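Local coordinates for protein methyltransferase (Streptococcus pyogenes, PDB 2ESR) that probably transfers a methyl group from S-adenosylmethionine to a substrate that is not yet established, at residues A[20-25]-A[43-48]; A[24-29]-A[133-138]; A[104-109]-A[117-122]. All coordinates share one frame; numbering follows the deposited sequence.

Contact 1: residues A[20-25]-A[43-48]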
loop_
_atom_site.group_PDB
_atom_site.type_symbol
_atom_site.label_atom_id
_atom_site.label_comp_id
_atom_site.label_asym_id
_atom_site.label_seq_id
_atom_site.Cartn_x
_atom_site.Cartn_y
_atom_site.Cartn_z
ATOM N N GLY A 20 -24.713 2.647 2.663
ATOM C CA GLY A 20 -25.418 1.793 3.598
ATOM C C GLY A 20 -26.007 0.587 2.891
ATOM O O GLY A 20 -25.908 -0.541 3.376
ATOM N N ALA A 21 -26.614 0.825 1.733
ATOM C CA ALA A 21 -27.227 -0.238 0.945
ATOM C C ALA A 21 -26.167 -1.217 0.452
ATOM O O ALA A 21 -26.312 -2.431 0.589
ATOM C CB ALA A 21 -27.968 0.357 -0.237
ATOM N N ILE A 22 -25.100 -0.683 -0.130
ATOM C CA ILE A 22 -24.024 -1.518 -0.635
ATOM C C ILE A 22 -23.461 -2.414 0.463
ATOM O O ILE A 22 -23.342 -3.626 0.293
ATOM C CB ILE A 22 -22.882 -0.655 -1.207
ATOM C CG1 ILE A 22 -23.373 0.079 -2.459
ATOM C CG2 ILE A 22 -21.667 -1.527 -1.508
ATOM C CD1 ILE A 22 -22.343 1.013 -3.078
ATOM N N PHE A 23 -23.124 -1.824 1.601
ATOM C CA PHE A 23 -22.542 -2.618 2.663
ATOM C C PHE A 23 -23.487 -3.590 3.337
ATOM O O PHE A 23 -23.038 -4.533 3.984
ATOM C CB PHE A 23 -21.838 -1.703 3.664
ATOM C CG PHE A 23 -20.513 -1.213 3.160
ATOM C CD1 PHE A 23 -19.402 -2.055 3.175
ATOM C CD2 PHE A 23 -20.392 0.048 2.585
ATOM C CE1 PHE A 23 -18.193 -1.655 2.623
ATOM C CE2 PHE A 23 -19.183 0.462 2.025
ATOM C CZ PHE A 23 -18.079 -0.397 2.045
ATOM N N ASN A 24 -24.790 -3.381 3.174
ATOM C CA ASN A 24 -25.753 -4.313 3.745
ATOM C C ASN A 24 -25.772 -5.539 2.843
ATOM O O ASN A 24 -26.198 -6.622 3.244
ATOM C CB ASN A 24 -27.153 -3.693 3.816
ATOM C CG ASN A 24 -27.301 -2.728 4.970
ATOM O OD1 ASN A 24 -26.736 -2.945 6.044
ATOM N ND2 ASN A 24 -28.072 -1.664 4.765
HETATM N N MSE A 25 -25.293 -5.357 1.620
HETATM C CA MSE A 25 -25.237 -6.443 0.649
HETATM C C MSE A 25 -24.038 -7.346 0.889
HETATM O O MSE A 25 -24.143 -8.572 0.814
HETATM C CB MSE A 25 -25.113 -5.890 -0.770
HETATM C CG MSE A 25 -26.318 -5.177 -1.318
HETATM SE SE MSE A 25 -25.899 -4.532 -3.097
HETATM C CE MSE A 25 -25.661 -6.228 -3.993
ATOM N N GLY A 43 -12.604 7.630 -3.084
ATOM C CA GLY A 43 -12.221 6.585 -2.147
ATOM C C GLY A 43 -13.264 6.231 -1.100
ATOM O O GLY A 43 -12.980 5.478 -0.172
ATOM N N GLY A 44 -14.472 6.759 -1.261
ATOM C CA GLY A 44 -15.541 6.507 -0.308
ATOM C C GLY A 44 -15.810 5.059 0.066
ATOM O O GLY A 44 -16.015 4.752 1.239
ATOM N N LEU A 45 -15.809 4.160 -0.914
ATOM C CA LEU A 45 -16.069 2.752 -0.630
ATOM C C LEU A 45 -14.959 2.097 0.184
ATOM O O LEU A 45 -15.235 1.374 1.138
ATOM C CB LEU A 45 -16.282 1.977 -1.931
ATOM C CG LEU A 45 -17.550 2.382 -2.694
ATOM C CD1 LEU A 45 -17.649 1.591 -3.987
ATOM C CD2 LEU A 45 -18.771 2.132 -1.813
ATOM N N ALA A 46 -13.709 2.355 -0.185
ATOM C CA ALA A 46 -12.586 1.767 0.538
ATOM C C ALA A 46 -12.564 2.245 1.988
ATOM O O ALA A 46 -12.346 1.462 2.910
ATOM C CB ALA A 46 -11.269 2.125 -0.148
ATOM N N ILE A 47 -12.798 3.539 2.181
ATOM C CA ILE A 47 -12.793 4.121 3.516
ATOM C C ILE A 47 -13.904 3.532 4.384
ATOM O O ILE A 47 -13.677 3.169 5.534
ATOM C CB ILE A 47 -12.942 5.653 3.437
ATOM C CG1 ILE A 47 -11.746 6.235 2.674
ATOM C CG2 ILE A 47 -13.041 6.252 4.837
ATOM C CD1 ILE A 47 -11.838 7.715 2.409
ATOM N N GLU A 48 -15.101 3.413 3.824
ATOM C CA GLU A 48 -16.215 2.859 4.583
ATOM C C GLU A 48 -15.957 1.391 4.910
ATOM O O GLU A 48 -16.270 0.933 6.006
ATOM C CB GLU A 48 -17.518 3.012 3.797
ATOM C CG GLU A 48 -18.770 2.545 4.525
ATOM C CD GLU A 48 -19.014 3.282 5.831
ATOM O OE1 GLU A 48 -18.775 4.509 5.885
ATOM O OE2 GLU A 48 -19.464 2.637 6.802
#

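Contact 2: residues A[24-29]-A[133-138]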
loop_
_atom_site.group_PDB
_atom_site.type_symbol
_atom_site.label_atom_id
_atom_site.label_comp_id
_atom_site.label_asym_id
_atom_site.label_seq_id
_atom_site.Cartn_x
_atom_site.Cartn_y
_atom_site.Cartn_z
ATOM N N ASN A 24 -24.790 -3.381 3.174
ATOM C CA ASN A 24 -25.753 -4.313 3.745
ATOM C C ASN A 24 -25.772 -5.539 2.843
ATOM O O ASN A 24 -26.198 -6.622 3.244
ATOM C CB ASN A 24 -27.153 -3.693 3.816
ATOM C CG ASN A 24 -27.301 -2.728 4.970
ATOM O OD1 ASN A 24 -26.736 -2.945 6.044
ATOM N ND2 ASN A 24 -28.072 -1.664 4.765
HETATM N N MSE A 25 -25.293 -5.357 1.620
HETATM C CA MSE A 25 -25.237 -6.443 0.649
HETATM C C MSE A 25 -24.038 -7.346 0.889
HETATM O O MSE A 25 -24.143 -8.572 0.814
HETATM C CB MSE A 25 -25.113 -5.890 -0.770
HETATM C CG MSE A 25 -26.318 -5.177 -1.318
HETATM SE SE MSE A 25 -25.899 -4.532 -3.097
HETATM C CE MSE A 25 -25.661 -6.228 -3.993
ATOM N N ILE A 26 -22.894 -6.729 1.173
ATOM C CA ILE A 26 -21.650 -7.463 1.363
ATOM C C ILE A 26 -21.108 -7.535 2.780
ATOM O O ILE A 26 -20.195 -8.311 3.049
ATOM C CB ILE A 26 -20.533 -6.866 0.498
ATOM C CG1 ILE A 26 -20.222 -5.444 0.980
ATOM C CG2 ILE A 26 -20.961 -6.849 -0.962
ATOM C CD1 ILE A 26 -19.000 -4.830 0.329
ATOM N N GLY A 27 -21.646 -6.719 3.679
ATOM C CA GLY A 27 -21.166 -6.734 5.049
ATOM C C GLY A 27 -22.185 -7.266 6.040
ATOM O O GLY A 27 -22.539 -8.447 5.989
ATOM N N PRO A 28 -22.691 -6.424 6.956
ATOM C CA PRO A 28 -22.396 -5.002 7.164
ATOM C C PRO A 28 -21.115 -4.729 7.949
ATOM O O PRO A 28 -20.730 -3.579 8.132
ATOM C CB PRO A 28 -23.641 -4.505 7.894
ATOM C CG PRO A 28 -23.998 -5.673 8.733
ATOM C CD PRO A 28 -23.847 -6.833 7.773
ATOM N N TYR A 29 -20.475 -5.787 8.435
ATOM C CA TYR A 29 -19.220 -5.647 9.164
ATOM C C TYR A 29 -18.242 -6.667 8.597
ATOM O O TYR A 29 -18.653 -7.638 7.967
ATOM C CB TYR A 29 -19.413 -5.893 10.670
ATOM C CG TYR A 29 -19.982 -7.253 10.998
ATOM C CD1 TYR A 29 -21.353 -7.488 10.933
ATOM C CD2 TYR A 29 -19.146 -8.320 11.325
ATOM C CE1 TYR A 29 -21.882 -8.748 11.183
ATOM C CE2 TYR A 29 -19.664 -9.591 11.576
ATOM C CZ TYR A 29 -21.032 -9.796 11.502
ATOM O OH TYR A 29 -21.554 -11.046 11.730
HETATM N N MSE A 133 -14.686 -10.836 -2.828
HETATM C CA MSE A 133 -15.929 -10.252 -3.285
HETATM C C MSE A 133 -15.474 -9.093 -4.177
HETATM O O MSE A 133 -14.744 -8.200 -3.722
HETATM C CB MSE A 133 -16.769 -9.720 -2.121
HETATM C CG MSE A 133 -17.515 -10.808 -1.381
HETATM SE SE MSE A 133 -18.641 -10.013 -0.045
HETATM C CE MSE A 133 -17.291 -9.502 1.201
ATOM N N VAL A 134 -15.844 -9.143 -5.455
ATOM C CA VAL A 134 -15.517 -8.068 -6.391
ATOM C C VAL A 134 -16.831 -7.318 -6.599
ATOM O O VAL A 134 -17.773 -7.817 -7.238
ATOM C CB VAL A 134 -14.984 -8.606 -7.737
ATOM C CG1 VAL A 134 -14.672 -7.438 -8.675
ATOM C CG2 VAL A 134 -13.709 -9.406 -7.502
ATOM N N VAL A 135 -16.886 -6.125 -6.022
ATOM C CA VAL A 135 -18.070 -5.280 -6.054
ATOM C C VAL A 135 -17.998 -4.231 -7.140
ATOM O O VAL A 135 -17.118 -3.368 -7.138
ATOM C CB VAL A 135 -18.259 -4.579 -4.689
ATOM C CG1 VAL A 135 -19.511 -3.740 -4.704
ATOM C CG2 VAL A 135 -18.327 -5.623 -3.582
ATOM N N CYS A 136 -18.955 -4.298 -8.057
ATOM C CA CYS A 136 -19.014 -3.376 -9.174
ATOM C C CYS A 136 -20.210 -2.452 -9.075
ATOM O O CYS A 136 -21.337 -2.911 -8.940
ATOM C CB CYS A 136 -19.113 -4.157 -10.482
ATOM S SG CYS A 136 -17.849 -5.427 -10.687
ATOM N N GLU A 137 -19.963 -1.149 -9.134
ATOM C CA GLU A 137 -21.059 -0.182 -9.097
ATOM C C GLU A 137 -21.077 0.449 -10.480
ATOM O O GLU A 137 -20.054 0.951 -10.956
ATOM C CB GLU A 137 -20.825 0.879 -8.017
ATOM C CG GLU A 137 -21.937 1.921 -7.950
ATOM C CD GLU A 137 -21.830 2.820 -6.731
ATOM O OE1 GLU A 137 -20.696 3.213 -6.379
ATOM O OE2 GLU A 137 -22.882 3.140 -6.134
ATOM N N THR A 138 -22.232 0.409 -11.133
ATOM C CA THR A 138 -22.368 0.946 -12.488
ATOM C C THR A 138 -23.735 1.588 -12.673
ATOM O O THR A 138 -24.548 1.605 -11.754
ATOM C CB THR A 138 -22.280 -0.177 -13.527
ATOM O OG1 THR A 138 -23.444 -1.011 -13.408
ATOM C CG2 THR A 138 -21.042 -1.032 -13.291
#

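Contact 3: residues A[104-109]-A[117-122]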
loop_
_atom_site.group_PDB
_atom_site.type_symbol
_atom_site.label_atom_id
_atom_site.label_comp_id
_atom_site.label_asym_id
_atom_site.label_seq_id
_atom_site.Cartn_x
_atom_site.Cartn_y
_atom_site.Cartn_z
ATOM N N VAL A 104 -12.701 -6.163 -3.495
ATOM C CA VAL A 104 -12.272 -5.292 -4.571
ATOM C C VAL A 104 -13.446 -4.443 -5.035
ATOM O O VAL A 104 -14.533 -4.959 -5.265
ATOM C CB VAL A 104 -11.747 -6.133 -5.766
ATOM C CG1 VAL A 104 -11.306 -5.222 -6.902
ATOM C CG2 VAL A 104 -10.583 -7.011 -5.310
ATOM N N PHE A 105 -13.225 -3.140 -5.145
ATOM C CA PHE A 105 -14.262 -2.236 -5.618
ATOM C C PHE A 105 -13.888 -1.763 -7.013
ATOM O O PHE A 105 -12.762 -1.308 -7.235
ATOM C CB PHE A 105 -14.403 -1.032 -4.685
ATOM C CG PHE A 105 -15.038 -1.366 -3.362
ATOM C CD1 PHE A 105 -16.362 -1.767 -3.301
ATOM C CD2 PHE A 105 -14.299 -1.308 -2.186
ATOM C CE1 PHE A 105 -16.949 -2.116 -2.077
ATOM C CE2 PHE A 105 -14.873 -1.653 -0.957
ATOM C CZ PHE A 105 -16.202 -2.059 -0.904
ATOM N N LEU A 106 -14.833 -1.870 -7.947
ATOM C CA LEU A 106 -14.596 -1.461 -9.331
ATOM C C LEU A 106 -15.728 -0.584 -9.847
ATOM O O LEU A 106 -16.881 -1.008 -9.897
ATOM C CB LEU A 106 -14.492 -2.681 -10.256
ATOM C CG LEU A 106 -13.469 -3.783 -9.989
ATOM C CD1 LEU A 106 -13.572 -4.819 -11.111
ATOM C CD2 LEU A 106 -12.052 -3.208 -9.932
ATOM N N ASP A 107 -15.386 0.642 -10.222
ATOM C CA ASP A 107 -16.355 1.588 -10.786
ATOM C C ASP A 107 -15.535 2.382 -11.794
ATOM O O ASP A 107 -15.157 3.528 -11.546
ATOM C CB ASP A 107 -16.919 2.517 -9.707
ATOM C CG ASP A 107 -18.002 3.441 -10.250
ATOM O OD1 ASP A 107 -18.705 4.092 -9.448
ATOM O OD2 ASP A 107 -18.140 3.517 -11.490
ATOM N N PRO A 108 -15.250 1.773 -12.954
ATOM C CA PRO A 108 -14.456 2.418 -13.992
ATOM C C PRO A 108 -15.217 3.019 -15.159
ATOM O O PRO A 108 -16.434 2.865 -15.277
ATOM C CB PRO A 108 -13.568 1.280 -14.461
ATOM C CG PRO A 108 -14.560 0.132 -14.501
ATOM C CD PRO A 108 -15.469 0.349 -13.281
ATOM N N PRO A 109 -14.493 3.741 -16.026
ATOM C CA PRO A 109 -15.069 4.366 -17.217
ATOM C C PRO A 109 -15.215 3.173 -18.163
ATOM O O PRO A 109 -14.543 2.153 -17.962
ATOM C CB PRO A 109 -13.981 5.341 -17.655
ATOM C CG PRO A 109 -12.734 4.663 -17.211
ATOM C CD PRO A 109 -13.106 4.191 -15.829
ATOM N N ALA A 117 -12.308 -6.730 -18.390
ATOM C CA ALA A 117 -10.864 -6.766 -18.576
ATOM C C ALA A 117 -10.128 -6.742 -17.239
ATOM O O ALA A 117 -9.140 -7.448 -17.059
ATOM C CB ALA A 117 -10.421 -5.583 -19.432
ATOM N N THR A 118 -10.613 -5.933 -16.302
ATOM C CA THR A 118 -9.947 -5.824 -15.008
ATOM C C THR A 118 -10.054 -7.097 -14.178
ATOM O O THR A 118 -9.073 -7.527 -13.580
ATOM C CB THR A 118 -10.486 -4.617 -14.211
ATOM O OG1 THR A 118 -10.259 -3.422 -14.973
ATOM C CG2 THR A 118 -9.770 -4.488 -12.868
ATOM N N ILE A 119 -11.238 -7.705 -14.138
ATOM C CA ILE A 119 -11.405 -8.936 -13.367
ATOM C C ILE A 119 -10.570 -10.051 -13.996
ATOM O O ILE A 119 -9.967 -10.865 -13.291
ATOM C CB ILE A 119 -12.895 -9.329 -13.278
ATOM C CG1 ILE A 119 -13.635 -8.268 -12.453
ATOM C CG2 ILE A 119 -13.043 -10.705 -12.638
ATOM C CD1 ILE A 119 -15.120 -8.491 -12.320
ATOM N N GLU A 120 -10.523 -10.088 -15.325
ATOM C CA GLU A 120 -9.707 -11.093 -15.998
ATOM C C GLU A 120 -8.240 -10.891 -15.622
ATOM O O GLU A 120 -7.522 -11.858 -15.358
ATOM C CB GLU A 120 -9.863 -10.984 -17.514
ATOM C CG GLU A 120 -11.198 -11.469 -18.041
ATOM C CD GLU A 120 -11.295 -12.986 -18.096
ATOM O OE1 GLU A 120 -12.374 -13.499 -18.471
ATOM O OE2 GLU A 120 -10.297 -13.664 -17.773
ATOM N N ALA A 121 -7.801 -9.634 -15.582
ATOM C CA ALA A 121 -6.416 -9.335 -15.242
ATOM C C ALA A 121 -6.106 -9.692 -13.796
ATOM O O ALA A 121 -5.052 -10.267 -13.508
ATOM C CB ALA A 121 -6.109 -7.864 -15.496
ATOM N N LEU A 122 -7.015 -9.349 -12.888
ATOM C CA LEU A 122 -6.820 -9.654 -11.470
ATOM C C LEU A 122 -6.735 -11.160 -11.249
ATOM O O LEU A 122 -5.913 -11.636 -10.456
ATOM C CB LEU A 122 -7.971 -9.088 -10.641
ATOM C CG LEU A 122 -8.029 -7.570 -10.462
ATOM C CD1 LEU A 122 -9.371 -7.179 -9.879
ATOM C CD2 LEU A 122 -6.868 -7.113 -9.553
#

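Contact 1: residues A[20-25]-A[43-48]
Helix segments 20-25 and 44-48 run at 55° to each other, their axes 11.4 Å apart at closest approach, with Ile22 opposite Leu45 and Phe23 opposite Glu48. At that spacing the backbones stay apart and side chains bridge the gap. Phe23 does most of the reaching: its CG lies anti to its own carbonyl carbon (chi1 -77°), which carries the ring to the other helix. The Phe23 ring meets the carbonyl of Leu45 at its edge and in its plane, with CZ 3.5 Å from Leu45 O. The aliphatic part of Glu48 passes the same ring obliquely, Glu48 CG lying 3.3 Å from Phe23 CE2. A bend at chi2 (59°) turns the Glu48 carboxylate off this path, and its OE2 forms a salt bridge with Arg52. Leu45 and Ile22 cross at about a right angle, touching through Leu45 CD2 and Ile22 CD1 at 4.0 Å. Phe105 of the central sheet packs on both Phe23 and Leu45. Gly43, in N-cap position, and Ala46 fit the glycine-rich loop and following helix of Rossmann-type methyltransferases, a turn that probably receives S-adenosylmethionine.

Contact 2: residues A[24-29]-A[133-138]
Ile26, the last helical residue before Gly27, packs on Met133 and Val135, two strand residues whose side chains emerge from the same face of the sheet. All three are buried, and the contact across the segments is apolar, with no hydrogen bond. Met133, a selenomethionine, sets its selenium against the branch point of Ile26 as it slants across that side chain, Met133 SE lying 3.7 Å from Ile26 CB. Val135 instead meets Ile26 tip to tip: its CG2 is 3.9 Å from Ile26 CG2 and 4.0 Å from Ile26 CD1, so that one methyl touches both branches of the isoleucine. This double touch follows from the Ile26 torsion, which places CG1 between the backbone N and the carbonyl carbon (chi1 65°) and leaves CG2 beside the N. A second kind of approach involves the backbone: a bend at chi3 (-73°) brings Met133 CE within 3.6 Å of Ile26 O, a methyl resting against a carbonyl oxygen. The strand itself is hydrogen-bonded through its backbone to Val104 and Leu106 of strand 101-106 and to Tyr167 of strand 162-169. Leu103 joins Ile26 and Val135 on this face, and Trp154 lies against Met133, whereas Val134 and Cys136 turn to the other face of the sheet, under helix 111-124.

Contact 3: residues A[104-109]-A[117-122]
Val104 and Leu106 meet Leu122, Thr118 and Ile119 within the beta-alpha-beta crossover that joins parallel neighbouring strands 101-106 and 132-139 through helix 111-124, a basic unit of the Rossmann-like fold. Strand 104-106 and helix 117-122 run nearly antiparallel, at 154°, with axes 10.9 Å apart at closest approach. Leu106 has the largest single share of the contact and divides its two methyls between two helix residues. The Leu106 side chain lies aslant Ile119, with CD1 3.7 Å from Ile119 CG1, while its CD2 meets Thr118 CG2 tip to tip at 3.9 Å. The Thr118 torsion sorts that side chain into an apolar and a polar half: OG1 lies beside the backbone N (chi1 -59°), leaving CG2 anti to it and facing the strand, and OG1 is hydrogen-bonded to the carbonyl of Thr114 in the preceding turn, which satisfies a hydroxyl buried beside the sheet. One turn along the helix, Leu122 reaches tip to tip toward Val104, with Leu122 CD1 4.1 Å from Val104 CG1. The strand leads into Asp107-Pro108-Pro109, which resembles the Asp-Pro-Pro motif of amino-group methyltransferases, where it lines the active site; such a role is probable here. Around the contact, Leu38 of strand 34-38 packs on Leu106 and Thr118, and Val134 of strand 132-139 on Leu106 and Ile119. Ile94 of helix 90-96 covers Thr118 and Leu122, and Phe105 points to the opposite face of the sheet.

In the fold
The three contacts cover the two faces of one sheet. Contacts 1 and 2 share helix 19-26, and their centres lie 7 Å apart; contact 3 is on the opposite face, its centre about 17 Å from that of contact 1 and 14 Å from that of contact 2. Strand 101-106 links the faces: Val104 and Leu106 point to helix 117-122, while Phe105 points to contact 1, its CD1 3.7 Å from Leu45 CD1 and its CZ 3.9 Å from Phe23 CZ. Contacts 2 and 3 meet through strand pairing, with Val135 N 2.7 Å from Val104 O. Gly43 of contact 1 and Asp107 of contact 3 belong to the segments most likely to border the cofactor and substrate site.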